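Long-range contact in vibralactone Cyclase (PDB 6KD0), which probably catalyses, as an alpha/beta hydrolase-fold cyclase, formation of the fused bicyclic beta-lactone of vibralactone: residues G180-D192 and P257-P271. Numbering follows the deposited sequence.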
ATOM      1  N   GLY A 180       2.861  -0.133  -0.726  1.00 16.48           N
ATOM      2  CA  GLY A 180       3.054  -1.050   0.388  1.00 15.75           C
ATOM      3  C   GLY A 180       4.507  -1.469   0.517  1.00 16.87           C
ATOM      4  O   GLY A 180       5.053  -1.554   1.615  1.00 19.27           O
ATOM      5  N   ASN A 181       5.150  -1.721  -0.619  1.00 17.54           N
ATOM      6  CA  ASN A 181       6.584  -2.006  -0.652  1.00 14.54           C
ATOM      7  C   ASN A 181       7.384  -0.867  -0.018  1.00 14.44           C
ATOM      8  O   ASN A 181       8.259  -1.090   0.842  1.00 15.79           O
ATOM      9  CB  ASN A 181       6.967  -2.261  -2.115  1.00 14.06           C
ATOM     10  CG  ASN A 181       8.457  -2.171  -2.374  1.00 17.13           C
ATOM     11  OD1 ASN A 181       8.993  -1.086  -2.579  1.00 17.84           O
ATOM     12  ND2 ASN A 181       9.125  -3.315  -2.398  1.00 20.15           N
ATOM     13  N   LEU A 182       7.096   0.375  -0.428  1.00 13.80           N
ATOM     14  CA  LEU A 182       7.818   1.505   0.153  1.00 14.58           C
ATOM     15  C   LEU A 182       7.536   1.628   1.644  1.00 14.27           C
ATOM     16  O   LEU A 182       8.423   1.996   2.421  1.00 15.99           O
ATOM     17  CB  LEU A 182       7.452   2.805  -0.573  1.00 14.80           C
ATOM     18  CG  LEU A 182       7.792   2.856  -2.075  1.00 14.84           C
ATOM     19  CD1 LEU A 182       7.449   4.213  -2.674  1.00 16.58           C
ATOM     20  CD2 LEU A 182       9.260   2.492  -2.348  1.00 16.37           C
ATOM     21  N   SER A 183       6.313   1.298   2.074  1.00 12.80           N
ATOM     22  CA  SER A 183       6.029   1.383   3.502  1.00 14.37           C
ATOM     23  C   SER A 183       6.728   0.274   4.282  1.00 16.11           C
ATOM     24  O   SER A 183       7.070   0.476   5.448  1.00 18.78           O
ATOM     25  CB  SER A 183       4.514   1.362   3.755  1.00 17.38           C
ATOM     26  OG  SER A 183       4.027   0.057   3.586  1.00 18.49           O
ATOM     27  N   LEU A 184       6.942  -0.898   3.664  1.00 18.30           N
ATOM     28  CA  LEU A 184       7.705  -1.963   4.322  1.00 16.07           C
ATOM     29  C   LEU A 184       9.127  -1.500   4.587  1.00 18.68           C
ATOM     30  O   LEU A 184       9.679  -1.693   5.697  1.00 18.86           O
ATOM     31  CB  LEU A 184       7.710  -3.228   3.451  1.00 14.75           C
ATOM     32  CG  LEU A 184       6.374  -3.968   3.256  1.00 17.76           C
ATOM     33  CD1 LEU A 184       6.541  -5.193   2.362  1.00 17.55           C
ATOM     34  CD2 LEU A 184       5.744  -4.349   4.604  1.00 18.35           C
ATOM     35  N   ILE A 185       9.722  -0.852   3.576  1.00 17.12           N
ATOM     36  CA  ILE A 185      11.036  -0.247   3.765  1.00 16.86           C
ATOM     37  C   ILE A 185      10.993   0.766   4.908  1.00 18.79           C
ATOM     38  O   ILE A 185      11.814   0.718   5.836  1.00 19.31           O
ATOM     39  CB  ILE A 185      11.535   0.382   2.451  1.00 16.59           C
ATOM     40  CG1 ILE A 185      11.707  -0.715   1.402  1.00 16.65           C
ATOM     41  CG2 ILE A 185      12.837   1.138   2.704  1.00 18.48           C
ATOM     42  CD1 ILE A 185      11.773  -0.244  -0.016  1.00 18.41           C
ATOM     43  N   ALA A 186      10.008   1.672   4.873  1.00 17.73           N
ATOM     44  CA  ALA A 186       9.940   2.738   5.869  1.00 20.30           C
ATOM     45  C   ALA A 186       9.796   2.179   7.276  1.00 17.81           C
ATOM     46  O   ALA A 186      10.349   2.736   8.225  1.00 19.99           O
ATOM     47  CB  ALA A 186       8.789   3.696   5.555  1.00 16.61           C
ATOM     48  N   ALA A 187       9.037   1.099   7.436  1.00 20.34           N
ATOM     49  CA  ALA A 187       8.827   0.539   8.773  1.00 18.20           C
ATOM     50  C   ALA A 187      10.120  -0.041   9.350  1.00 20.26           C
ATOM     51  O   ALA A 187      10.401   0.120  10.554  1.00 20.74           O
ATOM     52  CB  ALA A 187       7.728  -0.521   8.716  1.00 21.57           C
ATOM     53  N   HIS A 188      10.939  -0.693   8.511  1.00 19.94           N
ATOM     54  CA  HIS A 188      12.243  -1.140   9.023  1.00 19.16           C
ATOM     55  C   HIS A 188      13.117   0.047   9.425  1.00 20.64           C
ATOM     56  O   HIS A 188      13.708   0.075  10.528  1.00 20.25           O
ATOM     57  CB  HIS A 188      12.975  -1.983   7.991  1.00 20.57           C
ATOM     58  CG  HIS A 188      12.381  -3.336   7.795  1.00 20.35           C
ATOM     59  ND1 HIS A 188      11.224  -3.536   7.075  1.00 17.94           N
ATOM     60  CD2 HIS A 188      12.781  -4.559   8.220  1.00 20.01           C
ATOM     61  CE1 HIS A 188      10.943  -4.825   7.051  1.00 18.06           C
ATOM     62  NE2 HIS A 188      11.869  -5.468   7.743  1.00 21.05           N
ATOM     63  N   TRP A 189      13.227   1.029   8.520  1.00 17.46           N
ATOM     64  CA  TRP A 189      14.012   2.227   8.810  1.00 19.09           C
ATOM     65  C   TRP A 189      13.566   2.890  10.111  1.00 18.63           C
ATOM     66  O   TRP A 189      14.395   3.286  10.936  1.00 20.67           O
ATOM     67  CB  TRP A 189      13.908   3.209   7.651  1.00 19.07           C
ATOM     68  CG  TRP A 189      14.670   2.800   6.444  1.00 20.67           C
ATOM     69  CD1 TRP A 189      15.602   1.806   6.353  1.00 20.85           C
ATOM     70  CD2 TRP A 189      14.590   3.401   5.155  1.00 20.17           C
ATOM     71  NE1 TRP A 189      16.094   1.740   5.073  1.00 21.15           N
ATOM     72  CE2 TRP A 189      15.496   2.721   4.321  1.00 21.82           C
ATOM     73  CE3 TRP A 189      13.838   4.455   4.626  1.00 19.91           C
ATOM     74  CZ2 TRP A 189      15.686   3.070   2.984  1.00 20.84           C
ATOM     75  CZ3 TRP A 189      14.014   4.793   3.293  1.00 19.80           C
ATOM     76  CH2 TRP A 189      14.929   4.098   2.485  1.00 22.04           C
ATOM     77  N   ALA A 190      12.252   3.009  10.309  1.00 17.66           N
ATOM     78  CA  ALA A 190      11.726   3.705  11.476  1.00 19.85           C
ATOM     79  C   ALA A 190      12.010   2.921  12.747  1.00 24.28           C
ATOM     80  O   ALA A 190      12.282   3.514  13.802  1.00 21.31           O
ATOM     81  CB  ALA A 190      10.221   3.941  11.309  1.00 19.71           C
ATOM     82  N   ARG A 191      11.937   1.584  12.666  1.00 20.69           N
ATOM     83  CA  ARG A 191      12.290   0.766  13.814  1.00 22.48           C
ATOM     84  C   ARG A 191      13.691   1.100  14.280  1.00 26.15           C
ATOM     85  O   ARG A 191      13.937   1.256  15.482  1.00 23.87           O
ATOM     86  CB  ARG A 191      12.191  -0.718  13.459  1.00 21.38           C
ATOM     87  CG  ARG A 191      12.674  -1.633  14.573  1.00 27.91           C
ATOM     88  CD  ARG A 191      12.949  -3.023  14.033  1.00 25.39           C
ATOM     89  NE  ARG A 191      13.992  -2.974  13.011  1.00 21.37           N
ATOM     90  CZ  ARG A 191      14.245  -3.945  12.141  1.00 22.07           C
ATOM     91  NH1 ARG A 191      13.541  -5.069  12.168  1.00 18.74           N
ATOM     92  NH2 ARG A 191      15.217  -3.796  11.250  1.00 20.20           N
ATOM     93  N   ASP A 192      14.612   1.274  13.338  1.00 23.21           N
ATOM     94  CA  ASP A 192      15.999   1.488  13.744  1.00 28.19           C
ATOM     95  C   ASP A 192      16.366   2.947  14.018  1.00 28.24           C
ATOM     96  O   ASP A 192      17.452   3.215  14.542  1.00 23.23           O
ATOM     97  CB  ASP A 192      16.913   0.899  12.682  1.00 21.67           C
ATOM     98  CG  ASP A 192      16.711  -0.591  12.538  1.00 27.07           C
ATOM     99  OD1 ASP A 192      16.320  -1.223  13.560  1.00 25.16           O
ATOM    100  OD2 ASP A 192      16.898  -1.117  11.417  1.00 26.89           O
ATOM    101  N   PRO A 257      18.251  -3.796   0.937  1.00 20.06           N
ATOM    102  CA  PRO A 257      16.902  -3.696   1.523  1.00 21.07           C
ATOM    103  C   PRO A 257      16.164  -2.418   1.156  1.00 21.93           C
ATOM    104  O   PRO A 257      14.928  -2.405   1.229  1.00 20.58           O
ATOM    105  CB  PRO A 257      17.161  -3.771   3.038  1.00 21.24           C
ATOM    106  CG  PRO A 257      18.510  -4.390   3.192  1.00 23.84           C
ATOM    107  CD  PRO A 257      19.297  -3.997   1.958  1.00 21.98           C
ATOM    108  N   SER A 258      16.876  -1.346   0.780  1.00 19.55           N
ATOM    109  CA  SER A 258      16.206  -0.121   0.346  1.00 20.19           C
ATOM    110  C   SER A 258      15.416  -0.317  -0.940  1.00 18.92           C
ATOM    111  O   SER A 258      14.618   0.560  -1.295  1.00 18.00           O
ATOM    112  CB  SER A 258      17.198   1.033   0.175  1.00 21.97           C
ATOM    113  OG  SER A 258      17.999   0.906  -0.999  1.00 21.23           O
ATOM    114  N   PHE A 259      15.620  -1.432  -1.647  1.00 20.46           N
ATOM    115  CA  PHE A 259      14.738  -1.823  -2.742  1.00 19.38           C
ATOM    116  C   PHE A 259      13.919  -3.068  -2.430  1.00 21.27           C
ATOM    117  O   PHE A 259      12.717  -3.104  -2.715  1.00 21.53           O
ATOM    118  CB  PHE A 259      15.529  -2.047  -4.043  1.00 18.38           C
ATOM    119  CG  PHE A 259      14.642  -2.374  -5.216  1.00 19.91           C
ATOM    120  CD1 PHE A 259      14.005  -1.365  -5.917  1.00 22.53           C
ATOM    121  CD2 PHE A 259      14.400  -3.692  -5.579  1.00 20.98           C
ATOM    122  CE1 PHE A 259      13.161  -1.663  -6.983  1.00 21.47           C
ATOM    123  CE2 PHE A 259      13.549  -3.994  -6.631  1.00 22.12           C
ATOM    124  CZ  PHE A 259      12.932  -2.979  -7.335  1.00 19.30           C
ATOM    125  N   SER A 260      14.543  -4.091  -1.841  1.00 17.64           N
ATOM    126  CA  SER A 260      13.946  -5.398  -1.584  1.00 20.83           C
ATOM    127  C   SER A 260      13.748  -5.549  -0.086  1.00 19.80           C
ATOM    128  O   SER A 260      14.641  -6.062   0.605  1.00 23.63           O
ATOM    129  CB  SER A 260      14.853  -6.511  -2.108  1.00 19.21           C
ATOM    130  OG  SER A 260      15.009  -6.421  -3.501  1.00 20.60           O
ATOM    131  N   PRO A 261      12.599  -5.149   0.464  1.00 18.52           N
ATOM    132  CA  PRO A 261      12.434  -5.185   1.927  1.00 17.68           C
ATOM    133  C   PRO A 261      12.492  -6.581   2.526  1.00 18.77           C
ATOM    134  O   PRO A 261      12.743  -6.702   3.730  1.00 19.59           O
ATOM    135  CB  PRO A 261      11.059  -4.539   2.143  1.00 17.35           C
ATOM    136  CG  PRO A 261      10.353  -4.684   0.811  1.00 15.70           C
ATOM    137  CD  PRO A 261      11.444  -4.528  -0.207  1.00 19.00           C
ATOM    138  N   LEU A 262      12.217  -7.629   1.736  1.00 17.25           N
ATOM    139  CA  LEU A 262      12.418  -9.004   2.179  1.00 19.12           C
ATOM    140  C   LEU A 262      13.813  -9.227   2.753  1.00 22.56           C
ATOM    141  O   LEU A 262      13.989 -10.068   3.646  1.00 20.61           O
ATOM    142  CB  LEU A 262      12.191  -9.967   1.010  1.00 17.28           C
ATOM    143  CG  LEU A 262      12.142 -11.464   1.315  1.00 22.79           C
ATOM    144  CD1 LEU A 262      10.783 -11.818   1.935  1.00 19.21           C
ATOM    145  CD2 LEU A 262      12.379 -12.274   0.047  1.00 22.85           C
ATOM    146  N   LEU A 263      14.804  -8.474   2.269  1.00 20.08           N
ATOM    147  CA  LEU A 263      16.217  -8.724   2.535  1.00 22.28           C
ATOM    148  C   LEU A 263      16.801  -7.881   3.676  1.00 24.63           C
ATOM    149  O   LEU A 263      18.024  -7.897   3.871  1.00 22.86           O
ATOM    150  CB  LEU A 263      17.030  -8.478   1.260  1.00 18.78           C
ATOM    151  CG  LEU A 263      16.556  -9.281   0.042  1.00 21.63           C
ATOM    152  CD1 LEU A 263      17.430  -9.023  -1.174  1.00 20.47           C
ATOM    153  CD2 LEU A 263      16.515 -10.785   0.360  1.00 22.51           C
ATOM    154  N   PHE A 264      15.985  -7.141   4.417  1.00 17.54           N
ATOM    155  CA  PHE A 264      16.494  -6.551   5.653  1.00 22.72           C
ATOM    156  C   PHE A 264      17.067  -7.651   6.540  1.00 23.63           C
ATOM    157  O   PHE A 264      16.476  -8.733   6.649  1.00 22.45           O
ATOM    158  CB  PHE A 264      15.402  -5.796   6.416  1.00 19.99           C
ATOM    159  CG  PHE A 264      15.211  -4.392   5.943  1.00 20.24           C
ATOM    160  CD1 PHE A 264      16.046  -3.382   6.383  1.00 20.57           C
ATOM    161  CD2 PHE A 264      14.214  -4.088   5.026  1.00 20.59           C
ATOM    162  CE1 PHE A 264      15.882  -2.084   5.945  1.00 20.73           C
ATOM    163  CE2 PHE A 264      14.048  -2.786   4.573  1.00 20.75           C
ATOM    164  CZ  PHE A 264      14.885  -1.786   5.028  1.00 20.43           C
ATOM    165  N   PRO A 265      18.220  -7.414   7.172  1.00 23.05           N
ATOM    166  CA  PRO A 265      18.825  -8.451   8.026  1.00 25.19           C
ATOM    167  C   PRO A 265      17.903  -8.945   9.124  1.00 24.46           C
ATOM    168  O   PRO A 265      17.967 -10.122   9.496  1.00 23.61           O
ATOM    169  CB  PRO A 265      20.056  -7.747   8.606  1.00 26.37           C
ATOM    170  CG  PRO A 265      20.375  -6.661   7.617  1.00 31.52           C
ATOM    171  CD  PRO A 265      19.066  -6.217   7.042  1.00 23.52           C
ATOM    172  N   SER A 266      17.038  -8.097   9.650  1.00 22.01           N
ATOM    173  CA  SER A 266      16.148  -8.501  10.720  1.00 22.63           C
ATOM    174  C   SER A 266      14.741  -7.974  10.483  1.00 23.51           C
ATOM    175  O   SER A 266      14.552  -6.808  10.109  1.00 22.48           O
ATOM    176  CB  SER A 266      16.654  -8.001  12.063  1.00 25.04           C
ATOM    177  OG  SER A 266      15.665  -8.207  13.044  1.00 26.65           O
ATOM    178  N   HIS A 267      13.757  -8.849  10.700  1.00 21.20           N
ATOM    179  CA  HIS A 267      12.351  -8.468  10.677  1.00 23.31           C
ATOM    180  C   HIS A 267      11.737  -8.489  12.066  1.00 21.25           C
ATOM    181  O   HIS A 267      10.512  -8.441  12.189  1.00 24.02           O
ATOM    182  CB  HIS A 267      11.542  -9.378   9.747  1.00 23.33           C
ATOM    183  CG  HIS A 267      12.039  -9.384   8.337  1.00 18.51           C
ATOM    184  ND1 HIS A 267      12.030  -8.257   7.545  1.00 19.22           N
ATOM    185  CD2 HIS A 267      12.570 -10.374   7.582  1.00 24.25           C
ATOM    186  CE1 HIS A 267      12.536  -8.552   6.360  1.00 18.37           C
ATOM    187  NE2 HIS A 267      12.876  -9.828   6.356  1.00 23.93           N
ATOM    188  N   ALA A 268      12.556  -8.561  13.115  1.00 23.87           N
ATOM    189  CA  ALA A 268      12.016  -8.522  14.469  1.00 23.99           C
ATOM    190  C   ALA A 268      11.605  -7.099  14.824  1.00 23.41           C
ATOM    191  O   ALA A 268      12.109  -6.122  14.256  1.00 21.17           O
ATOM    192  CB  ALA A 268      13.043  -9.032  15.488  1.00 25.22           C
ATOM    193  N   ASN A 269      10.660  -6.996  15.759  1.00 21.50           N
ATOM    194  CA  ASN A 269      10.306  -5.729  16.384  1.00 23.10           C
ATOM    195  C   ASN A 269       9.673  -4.745  15.387  1.00 24.60           C
ATOM    196  O   ASN A 269       9.715  -3.528  15.593  1.00 23.59           O
ATOM    197  CB  ASN A 269      11.530  -5.102  17.069  1.00 23.44           C
ATOM    198  CG  ASN A 269      11.152  -4.044  18.094  1.00 36.40           C
ATOM    199  OD1 ASN A 269      10.057  -4.085  18.664  1.00 39.22           O
ATOM    200  ND2 ASN A 269      12.051  -3.078  18.323  1.00 39.28           N
ATOM    201  N   LEU A 270       9.086  -5.265  14.301  1.00 23.15           N
ATOM    202  CA  LEU A 270       8.278  -4.472  13.392  1.00 22.21           C
ATOM    203  C   LEU A 270       6.894  -4.276  13.993  1.00 23.96           C
ATOM    204  O   LEU A 270       6.514  -4.991  14.926  1.00 24.74           O
ATOM    205  CB  LEU A 270       8.166  -5.173  12.040  1.00 21.46           C
ATOM    206  CG  LEU A 270       9.472  -5.299  11.256  1.00 19.65           C
ATOM    207  CD1 LEU A 270       9.261  -6.154  10.022  1.00 20.78           C
ATOM    208  CD2 LEU A 270       9.986  -3.934  10.867  1.00 22.24           C
ATOM    209  N   PRO A 271       6.120  -3.315  13.493  1.00 22.27           N
ATOM    210  CA  PRO A 271       4.752  -3.135  14.004  1.00 21.94           C
ATOM    211  C   PRO A 271       3.877  -4.320  13.647  1.00 21.07           C
ATOM    212  O   PRO A 271       4.162  -5.053  12.686  1.00 23.02           O
ATOM    213  CB  PRO A 271       4.262  -1.851  13.308  1.00 23.79           C
ATOM    214  CG  PRO A 271       5.474  -1.213  12.715  1.00 25.26           C
ATOM    215  CD  PRO A 271       6.485  -2.295  12.491  1.00 19.19           C
TER
HETATM  216  O   HOH W   1      11.291  -0.674  -3.799  1.00 19.66           O
HETATM  217  O   HOH W   2      17.559  -5.143   9.906  1.00 24.64           O
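Ile185 and Leu184 close on the ring of Pro261, with Ile185 CG1 3.9 Å from Pro261 CB, while Ile185 CD1 runs on to the backbone of Ser258. Ile185 and Leu184 belong to helix 178-192 of the alpha/beta hydrolase fold, the helix that leads out of a GxSxG sequence consistent with a nucleophile elbow; the loop leading into strand 273-278 lies along this helix. One turn on, the His188 imidazole is sandwiched. Phe264 makes an offset stack on one face, planes 8° apart, and Leu270 CD2 sits centrally over the other in a CH-pi contact at 3.8 Å from the ring centroid. Pro257 CB lies over the centre of the opposite face of Phe264. With CG anti to its carbonyl carbon (chi1 -72°), His188 turns ND1 back to Leu184 O, 2.8 Å away in the ring plane, and NE2 shares a hydrogen bond with His267 ND1. His267 NE2 in turn donates to Leu262 O, so bonds at both nitrogens hold each imidazole against rotation. Farther out, Arg191 bends at chi3 (61°) and grips Ser266 O end-on through NH1 and NH2; NH1 also donates to Ala268 O, while NE and NH2 hold the Asp192 carboxylate side-on. An alanine in place of Arg191 would probably leave the carbonyls of Ser266 and Ala268 without these donors and the Asp192 carboxylate without its charged mate. Arg191 NH1 reaches Ala268 O at 2.7 Å, in the carbonyl plane.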